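Local coordinates for p22 protein (PDB 3JV1) that probably acts in mitochondria as an accessory factor of the Mam33 family, needed specifically for RNA editing of the cytochrome oxidase subunit II transcript, at residues G33-T46 and K49-E63. Sequence-based numbering, arbitrary orientation.
Sequences GWTIDRKPGVTHFT and KSHGDEEIILQLTGE
Lys49 lays its aliphatic chain over one face of the Trp34 indole. Its CG stands 3.5 Å from the centroid of the six-membered ring, only 3° off the normal, a CH-pi contact, and CD continues over the CE2-CZ2 bond, near the rim, 3.3 Å from Trp34 CE2. With CG set between the backbone N and the carbonyl carbon (chi1 63°) and a bend at chi3, the chain follows the ring while NZ runs on to a hydrogen bond with the carbonyl oxygen of Arg148. After the type II' turn from His51 to Glu54, the strand returns past the far end of the indole: Ile56 CG2 and, more closely, Leu58 CD2 approach Trp34 CH2, the latter at 3.4 Å and with the two side chains crossing at about a right angle. Leu154 of helix 152-181 also packs on Trp34. Thr46 pairs with Gln59 as an antiparallel non-hydrogen-bonded pair, and its CA makes a CA-H...O contact with Leu58 O at 3.0 Å. Next along, Leu60 N gives Phe45 O a nearly straight hydrogen bond (3.2 Å, 174°), while Leu60 CD2 sits over one face of the Phe45 ring, which meets Phe161 edge-to-face. At the classic bulge of Thr61 and Gly62, opposite Thr73, the peptide joining these residues lies over one face of the His44 imidazole. Glu63, poorly ordered, curls back at chi2 to bring OE2 to the ring edge, where His44 NE2 donates a weak, bent hydrogen bond of 3.0 Å. Apolar packing on the buried Trp34 and Phe45 thus adds to the backbone hydrogen bonds joining strand 54-63 to the hairpin of strands 35-37 and 46-51, whereas the His44-Glu63 bond probably adds little; the His44 backbone also hydrogen-bonds a second subunit.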
ATOM      1  N   GLY A  33      -3.028 -23.816  24.468  1.00 44.23           N
ATOM      2  CA  GLY A  33      -2.447 -22.565  24.926  1.00 41.20           C
ATOM      3  C   GLY A  33      -2.778 -21.351  24.079  1.00 39.64           C
ATOM      4  O   GLY A  33      -2.700 -20.217  24.550  1.00 40.63           O
ATOM      5  N   TRP A  34      -3.152 -21.579  22.827  1.00 39.60           N
ATOM      6  CA  TRP A  34      -3.480 -20.477  21.930  1.00 39.03           C
ATOM      7  C   TRP A  34      -4.916 -20.016  22.036  1.00 39.11           C
ATOM      8  O   TRP A  34      -5.829 -20.819  22.184  1.00 38.20           O
ATOM      9  CB  TRP A  34      -3.227 -20.861  20.473  1.00 36.36           C
ATOM     10  CG  TRP A  34      -1.790 -21.021  20.119  1.00 33.80           C
ATOM     11  CD1 TRP A  34      -1.068 -22.177  20.118  1.00 33.05           C
ATOM     12  CD2 TRP A  34      -0.907 -19.993  19.661  1.00 31.42           C
ATOM     13  NE1 TRP A  34       0.211 -21.935  19.677  1.00 33.55           N
ATOM     14  CE2 TRP A  34       0.337 -20.602  19.389  1.00 32.37           C
ATOM     15  CE3 TRP A  34      -1.045 -18.615  19.451  1.00 30.17           C
ATOM     16  CZ2 TRP A  34       1.438 -19.879  18.914  1.00 32.35           C
ATOM     17  CZ3 TRP A  34       0.056 -17.894  18.978  1.00 33.33           C
ATOM     18  CH2 TRP A  34       1.279 -18.533  18.715  1.00 27.65           C
ATOM     19  N   THR A  35      -5.099 -18.705  21.965  1.00 39.28           N
ATOM     20  CA  THR A  35      -6.422 -18.111  21.988  1.00 40.73           C
ATOM     21  C   THR A  35      -6.576 -17.614  20.558  1.00 40.27           C
ATOM     22  O   THR A  35      -5.576 -17.345  19.893  1.00 38.93           O
ATOM     23  CB  THR A  35      -6.494 -16.916  22.947  1.00 41.81           C
ATOM     24  OG1 THR A  35      -7.832 -16.409  22.964  1.00 48.87           O
ATOM     25  CG2 THR A  35      -5.563 -15.806  22.492  1.00 41.74           C
ATOM     26  N   ILE A  36      -7.803 -17.515  20.065  1.00 38.60           N
ATOM     27  CA  ILE A  36      -7.983 -17.036  18.708  1.00 39.71           C
ATOM     28  C   ILE A  36      -9.027 -15.940  18.606  1.00 41.45           C
ATOM     29  O   ILE A  36     -10.103 -16.014  19.192  1.00 39.86           O
ATOM     30  CB  ILE A  36      -8.322 -18.181  17.737  1.00 38.33           C
ATOM     31  CG1 ILE A  36      -8.346 -17.640  16.308  1.00 40.13           C
ATOM     32  CG2 ILE A  36      -9.647 -18.809  18.100  1.00 39.92           C
ATOM     33  CD1 ILE A  36      -8.031 -18.684  15.258  1.00 39.48           C
ATOM     34  N   ASP A  37      -8.670 -14.904  17.862  1.00 43.21           N
ATOM     35  CA  ASP A  37      -9.523 -13.754  17.662  1.00 46.49           C
ATOM     36  C   ASP A  37      -9.978 -13.777  16.211  1.00 48.07           C
ATOM     37  O   ASP A  37      -9.314 -13.228  15.331  1.00 48.28           O
ATOM     38  CB  ASP A  37      -8.719 -12.491  17.992  1.00 49.87           C
ATOM     39  CG  ASP A  37      -9.432 -11.216  17.613  1.00 53.42           C
ATOM     40  OD1 ASP A  37     -10.624 -11.068  17.951  1.00 53.02           O
ATOM     41  OD2 ASP A  37      -8.781 -10.352  16.982  1.00 56.49           O
ATOM     42  N   ARG A  38     -11.106 -14.447  15.973  1.00 47.82           N
ATOM     43  CA  ARG A  38     -11.682 -14.572  14.635  1.00 49.33           C
ATOM     44  C   ARG A  38     -13.190 -14.353  14.671  1.00 48.88           C
ATOM     45  O   ARG A  38     -13.903 -14.958  15.473  1.00 48.97           O
ATOM     46  CB  ARG A  38     -11.374 -15.957  14.047  1.00 49.05           C
ATOM     47  CG  ARG A  38     -11.921 -16.206  12.634  1.00 51.65           C
ATOM     48  CD  ARG A  38     -13.319 -16.803  12.660  1.00 51.85           C
ATOM     49  NE  ARG A  38     -13.886 -16.939  11.320  1.00 53.15           N
ATOM     50  CZ  ARG A  38     -15.098 -17.430  11.064  1.00 54.71           C
ATOM     51  NH1 ARG A  38     -15.879 -17.839  12.059  1.00 52.84           N
ATOM     52  NH2 ARG A  38     -15.534 -17.506   9.812  1.00 53.29           N
ATOM     53  N   LYS A  39     -13.665 -13.469  13.804  1.00 50.17           N
ATOM     54  CA  LYS A  39     -15.089 -13.169  13.709  1.00 50.55           C
ATOM     55  C   LYS A  39     -15.559 -13.415  12.284  1.00 48.48           C
ATOM     56  O   LYS A  39     -14.810 -13.204  11.335  1.00 49.84           O
ATOM     57  CB  LYS A  39     -15.366 -11.710  14.085  1.00 52.58           C
ATOM     58  CG  LYS A  39     -15.203 -11.400  15.564  1.00 55.19           C
ATOM     59  CD  LYS A  39     -13.993 -10.521  15.830  1.00 58.25           C
ATOM     60  CE  LYS A  39     -14.150  -9.160  15.175  1.00 59.92           C
ATOM     61  NZ  LYS A  39     -13.062  -8.229  15.586  1.00 62.22           N
ATOM     62  N   PRO A  40     -16.807 -13.875  12.117  1.00 47.89           N
ATOM     63  CA  PRO A  40     -17.351 -14.136  10.782  1.00 44.90           C
ATOM     64  C   PRO A  40     -17.154 -12.906   9.898  1.00 43.33           C
ATOM     65  O   PRO A  40     -17.394 -11.782  10.340  1.00 41.07           O
ATOM     66  CB  PRO A  40     -18.828 -14.399  11.062  1.00 46.20           C
ATOM     67  CG  PRO A  40     -18.804 -15.021  12.431  1.00 47.94           C
ATOM     68  CD  PRO A  40     -17.807 -14.161  13.164  1.00 47.15           C
ATOM     69  N   GLY A  41     -16.703 -13.111   8.663  1.00 41.64           N
ATOM     70  CA  GLY A  41     -16.505 -11.987   7.761  1.00 39.17           C
ATOM     71  C   GLY A  41     -15.144 -11.319   7.851  1.00 40.26           C
ATOM     72  O   GLY A  41     -14.820 -10.458   7.035  1.00 37.80           O
ATOM     73  N   VAL A  42     -14.355 -11.701   8.852  1.00 40.33           N
ATOM     74  CA  VAL A  42     -13.020 -11.151   9.037  1.00 40.26           C
ATOM     75  C   VAL A  42     -12.024 -12.245   8.666  1.00 40.45           C
ATOM     76  O   VAL A  42     -11.918 -13.255   9.355  1.00 40.00           O
ATOM     77  CB  VAL A  42     -12.787 -10.722  10.499  1.00 41.21           C
ATOM     78  CG1 VAL A  42     -11.390 -10.172  10.661  1.00 41.27           C
ATOM     79  CG2 VAL A  42     -13.808  -9.667  10.900  1.00 43.25           C
ATOM     80  N   THR A  43     -11.300 -12.043   7.570  1.00 39.03           N
ATOM     81  CA  THR A  43     -10.343 -13.036   7.100  1.00 40.87           C
ATOM     82  C   THR A  43      -8.983 -12.987   7.813  1.00 38.75           C
ATOM     83  O   THR A  43      -8.383 -14.029   8.085  1.00 38.24           O
ATOM     84  CB  THR A  43     -10.171 -12.920   5.554  1.00 42.58           C
ATOM     85  OG1 THR A  43      -9.180 -13.851   5.094  1.00 45.44           O
ATOM     86  CG2 THR A  43      -9.759 -11.523   5.176  1.00 46.27           C
ATOM     87  N   HIS A  44      -8.503 -11.794   8.143  1.00 37.12           N
ATOM     88  CA  HIS A  44      -7.218 -11.668   8.830  1.00 37.61           C
ATOM     89  C   HIS A  44      -7.342 -11.710  10.354  1.00 35.72           C
ATOM     90  O   HIS A  44      -7.331 -10.681  11.015  1.00 39.10           O
ATOM     91  CB  HIS A  44      -6.523 -10.378   8.392  1.00 38.52           C
ATOM     92  CG  HIS A  44      -6.137 -10.373   6.946  1.00 38.88           C
ATOM     93  ND1 HIS A  44      -5.660  -9.252   6.307  1.00 38.61           N
ATOM     94  CD2 HIS A  44      -6.160 -11.357   6.015  1.00 39.39           C
ATOM     95  CE1 HIS A  44      -5.407  -9.542   5.043  1.00 37.44           C
ATOM     96  NE2 HIS A  44      -5.701 -10.814   4.841  1.00 39.12           N
ATOM     97  N   PHE A  45      -7.443 -12.910  10.905  1.00 33.58           N
ATOM     98  CA  PHE A  45      -7.580 -13.085  12.343  1.00 33.05           C
ATOM     99  C   PHE A  45      -6.237 -13.054  13.074  1.00 32.12           C
ATOM    100  O   PHE A  45      -5.164 -13.067  12.459  1.00 28.25           O
ATOM    101  CB  PHE A  45      -8.299 -14.408  12.635  1.00 32.16           C
ATOM    102  CG  PHE A  45      -7.566 -15.628  12.138  1.00 34.30           C
ATOM    103  CD1 PHE A  45      -6.600 -16.245  12.925  1.00 35.03           C
ATOM    104  CD2 PHE A  45      -7.845 -16.161  10.879  1.00 35.72           C
ATOM    105  CE1 PHE A  45      -5.921 -17.375  12.469  1.00 37.35           C
ATOM    106  CE2 PHE A  45      -7.173 -17.290  10.407  1.00 35.84           C
ATOM    107  CZ  PHE A  45      -6.207 -17.901  11.203  1.00 38.33           C
ATOM    108  N   THR A  46      -6.301 -13.009  14.399  1.00 32.53           N
ATOM    109  CA  THR A  46      -5.090 -12.985  15.200  1.00 34.44           C
ATOM    110  C   THR A  46      -5.142 -14.089  16.250  1.00 33.91           C
ATOM    111  O   THR A  46      -6.214 -14.449  16.732  1.00 34.25           O
ATOM    112  CB  THR A  46      -4.921 -11.638  15.917  1.00 35.76           C
ATOM    113  OG1 THR A  46      -5.928 -11.513  16.924  1.00 44.70           O
ATOM    114  CG2 THR A  46      -5.060 -10.490  14.943  1.00 33.66           C
ATOM    115  N   LYS A  49      -0.903 -16.253  22.688  1.00 33.41           N
ATOM    116  CA  LYS A  49      -0.607 -17.217  23.740  1.00 33.24           C
ATOM    117  C   LYS A  49       0.498 -16.622  24.585  1.00 31.83           C
ATOM    118  O   LYS A  49       1.294 -15.825  24.093  1.00 31.62           O
ATOM    119  CB  LYS A  49      -0.131 -18.554  23.167  1.00 33.15           C
ATOM    120  CG  LYS A  49       1.175 -18.466  22.395  1.00 35.85           C
ATOM    121  CD  LYS A  49       1.829 -19.836  22.217  1.00 34.78           C
ATOM    122  CE  LYS A  49       2.429 -20.332  23.527  1.00 39.75           C
ATOM    123  NZ  LYS A  49       3.218 -21.581  23.357  1.00 37.50           N
ATOM    124  N   SER A  50       0.541 -16.986  25.859  1.00 31.97           N
ATOM    125  CA  SER A  50       1.596 -16.480  26.721  1.00 30.62           C
ATOM    126  C   SER A  50       2.718 -17.510  26.753  1.00 30.86           C
ATOM    127  O   SER A  50       2.506 -18.693  26.491  1.00 30.23           O
ATOM    128  CB  SER A  50       1.074 -16.207  28.142  1.00 29.12           C
ATOM    129  OG  SER A  50       0.440 -17.340  28.704  1.00 28.32           O
ATOM    130  N   HIS A  51       3.921 -17.034  27.038  1.00 33.76           N
ATOM    131  CA  HIS A  51       5.100 -17.881  27.126  1.00 35.64           C
ATOM    132  C   HIS A  51       5.852 -17.302  28.313  1.00 35.60           C
ATOM    133  O   HIS A  51       6.833 -16.580  28.150  1.00 35.15           O
ATOM    134  CB  HIS A  51       5.941 -17.748  25.854  1.00 35.03           C
ATOM    135  CG  HIS A  51       7.136 -18.650  25.822  1.00 39.05           C
ATOM    136  ND1 HIS A  51       7.035 -20.013  25.648  1.00 39.64           N
ATOM    137  CD2 HIS A  51       8.458 -18.384  25.942  1.00 39.33           C
ATOM    138  CE1 HIS A  51       8.244 -20.546  25.659  1.00 39.62           C
ATOM    139  NE2 HIS A  51       9.123 -19.579  25.836  1.00 39.63           N
ATOM    140  N   GLY A  52       5.371 -17.601  29.515  1.00 36.61           N
ATOM    141  CA  GLY A  52       6.004 -17.043  30.690  1.00 36.14           C
ATOM    142  C   GLY A  52       5.695 -15.559  30.690  1.00 36.69           C
ATOM    143  O   GLY A  52       4.532 -15.169  30.580  1.00 36.16           O
ATOM    144  N   ASP A  53       6.720 -14.721  30.792  1.00 34.98           N
ATOM    145  CA  ASP A  53       6.496 -13.285  30.793  1.00 35.72           C
ATOM    146  C   ASP A  53       6.230 -12.717  29.399  1.00 34.96           C
ATOM    147  O   ASP A  53       5.800 -11.573  29.266  1.00 32.44           O
ATOM    148  CB  ASP A  53       7.691 -12.552  31.402  1.00 39.70           C
ATOM    149  CG  ASP A  53       7.869 -12.847  32.874  1.00 43.77           C
ATOM    150  OD1 ASP A  53       8.266 -13.978  33.210  1.00 46.38           O
ATOM    151  OD2 ASP A  53       7.606 -11.944  33.696  1.00 47.81           O
ATOM    152  N   GLU A  54       6.491 -13.497  28.356  1.00 34.69           N
ATOM    153  CA  GLU A  54       6.261 -12.987  27.013  1.00 33.78           C
ATOM    154  C   GLU A  54       4.887 -13.340  26.479  1.00 32.31           C
ATOM    155  O   GLU A  54       4.231 -14.261  26.958  1.00 32.02           O
ATOM    156  CB  GLU A  54       7.308 -13.515  26.024  1.00 35.06           C
ATOM    157  CG  GLU A  54       8.360 -14.443  26.602  1.00 37.08           C
ATOM    158  CD  GLU A  54       9.330 -14.945  25.548  1.00 35.05           C
ATOM    159  OE1 GLU A  54       8.881 -15.522  24.542  1.00 36.24           O
ATOM    160  OE2 GLU A  54      10.549 -14.769  25.723  1.00 38.60           O
ATOM    161  N   GLU A  55       4.447 -12.579  25.490  1.00 32.71           N
ATOM    162  CA  GLU A  55       3.182 -12.867  24.842  1.00 32.44           C
ATOM    163  C   GLU A  55       3.563 -13.096  23.391  1.00 32.58           C
ATOM    164  O   GLU A  55       4.406 -12.383  22.853  1.00 30.95           O
ATOM    165  CB  GLU A  55       2.204 -11.700  24.943  1.00 33.66           C
ATOM    166  CG  GLU A  55       0.856 -12.037  24.297  1.00 35.86           C
ATOM    167  CD  GLU A  55      -0.125 -10.901  24.365  1.00 38.10           C
ATOM    168  OE1 GLU A  55       0.249  -9.777  23.983  1.00 43.20           O
ATOM    169  OE2 GLU A  55      -1.274 -11.130  24.795  1.00 41.60           O
ATOM    170  N   ILE A  56       2.979 -14.115  22.775  1.00 32.53           N
ATOM    171  CA  ILE A  56       3.272 -14.427  21.387  1.00 32.67           C
ATOM    172  C   ILE A  56       2.005 -14.084  20.613  1.00 33.21           C
ATOM    173  O   ILE A  56       0.924 -14.569  20.947  1.00 32.20           O
ATOM    174  CB  ILE A  56       3.590 -15.927  21.204  1.00 32.76           C
ATOM    175  CG1 ILE A  56       4.521 -16.420  22.326  1.00 33.41           C
ATOM    176  CG2 ILE A  56       4.201 -16.157  19.824  1.00 33.59           C
ATOM    177  CD1 ILE A  56       5.846 -15.704  22.430  1.00 31.08           C
ATOM    178  N   ILE A  57       2.138 -13.247  19.590  1.00 32.07           N
ATOM    179  CA  ILE A  57       0.986 -12.829  18.806  1.00 33.85           C
ATOM    180  C   ILE A  57       1.150 -13.168  17.333  1.00 35.79           C
ATOM    181  O   ILE A  57       2.188 -12.879  16.728  1.00 34.62           O
ATOM    182  CB  ILE A  57       0.762 -11.319  18.939  1.00 35.75           C
ATOM    183  CG1 ILE A  57       0.537 -10.965  20.409  1.00 38.54           C
ATOM    184  CG2 ILE A  57      -0.415 -10.886  18.084  1.00 36.74           C
ATOM    185  CD1 ILE A  57       0.419  -9.484  20.677  1.00 41.66           C
ATOM    186  N   LEU A  58       0.120 -13.800  16.777  1.00 33.91           N
ATOM    187  CA  LEU A  58       0.089 -14.195  15.376  1.00 36.30           C
ATOM    188  C   LEU A  58      -0.979 -13.366  14.681  1.00 34.94           C
ATOM    189  O   LEU A  58      -2.151 -13.462  15.029  1.00 34.31           O
ATOM    190  CB  LEU A  58      -0.278 -15.675  15.249  1.00 38.74           C
ATOM    191  CG  LEU A  58       0.780 -16.777  15.254  1.00 43.49           C
ATOM    192  CD1 LEU A  58       1.245 -17.036  13.832  1.00 45.14           C
ATOM    193  CD2 LEU A  58       1.937 -16.403  16.172  1.00 44.88           C
ATOM    194  N   GLN A  59      -0.577 -12.563  13.703  1.00 33.57           N
ATOM    195  CA  GLN A  59      -1.524 -11.722  12.967  1.00 33.56           C
ATOM    196  C   GLN A  59      -1.409 -12.005  11.476  1.00 32.25           C
ATOM    197  O   GLN A  59      -0.359 -11.737  10.886  1.00 30.62           O
ATOM    198  CB  GLN A  59      -1.220 -10.231  13.178  1.00 34.36           C
ATOM    199  CG  GLN A  59      -0.905  -9.818  14.596  1.00 39.82           C
ATOM    200  CD  GLN A  59      -0.512  -8.351  14.696  1.00 42.38           C
ATOM    201  OE1 GLN A  59       0.352  -7.878  13.956  1.00 44.87           O
ATOM    202  NE2 GLN A  59      -1.140  -7.629  15.618  1.00 43.81           N
ATOM    203  N   LEU A  60      -2.463 -12.543  10.866  1.00 32.92           N
ATOM    204  CA  LEU A  60      -2.439 -12.806   9.425  1.00 34.04           C
ATOM    205  C   LEU A  60      -2.378 -11.451   8.745  1.00 35.49           C
ATOM    206  O   LEU A  60      -3.070 -10.524   9.160  1.00 35.30           O
ATOM    207  CB  LEU A  60      -3.705 -13.533   8.974  1.00 35.86           C
ATOM    208  CG  LEU A  60      -3.799 -15.049   9.156  1.00 34.85           C
ATOM    209  CD1 LEU A  60      -2.930 -15.728   8.120  1.00 40.03           C
ATOM    210  CD2 LEU A  60      -3.389 -15.441  10.559  1.00 36.78           C
ATOM    211  N   THR A  61      -1.551 -11.326   7.713  1.00 35.88           N
ATOM    212  CA  THR A  61      -1.422 -10.055   7.019  1.00 38.59           C
ATOM    213  C   THR A  61      -1.833 -10.105   5.550  1.00 41.88           C
ATOM    214  O   THR A  61      -1.855  -9.074   4.876  1.00 40.68           O
ATOM    215  CB  THR A  61       0.026  -9.505   7.116  1.00 37.25           C
ATOM    216  OG1 THR A  61       0.941 -10.468   6.593  1.00 36.94           O
ATOM    217  CG2 THR A  61       0.390  -9.202   8.554  1.00 37.23           C
ATOM    218  N   GLY A  62      -2.154 -11.293   5.046  1.00 45.92           N
ATOM    219  CA  GLY A  62      -2.571 -11.390   3.662  1.00 50.87           C
ATOM    220  C   GLY A  62      -2.311 -12.710   2.969  1.00 55.56           C
ATOM    221  O   GLY A  62      -1.876 -13.684   3.585  1.00 54.91           O
ATOM    222  N   GLU A  63      -2.610 -12.724   1.673  1.00 60.07           N
ATOM    223  CA  GLU A  63      -2.427 -13.877   0.795  1.00 65.70           C
ATOM    224  C   GLU A  63      -1.723 -13.247  -0.397  1.00 68.93           C
ATOM    225  O   GLU A  63      -2.078 -12.142  -0.795  1.00 69.82           O
ATOM    226  CB  GLU A  63      -3.781 -14.441   0.364  1.00 66.33           C
ATOM    227  CG  GLU A  63      -4.739 -14.745   1.511  1.00 68.43           C
ATOM    228  CD  GLU A  63      -5.199 -13.494   2.249  1.00 69.69           C
ATOM    229  OE1 GLU A  63      -5.737 -12.577   1.594  1.00 70.78           O
ATOM    230  OE2 GLU A  63      -5.027 -13.429   3.486  1.00 69.92           O
TER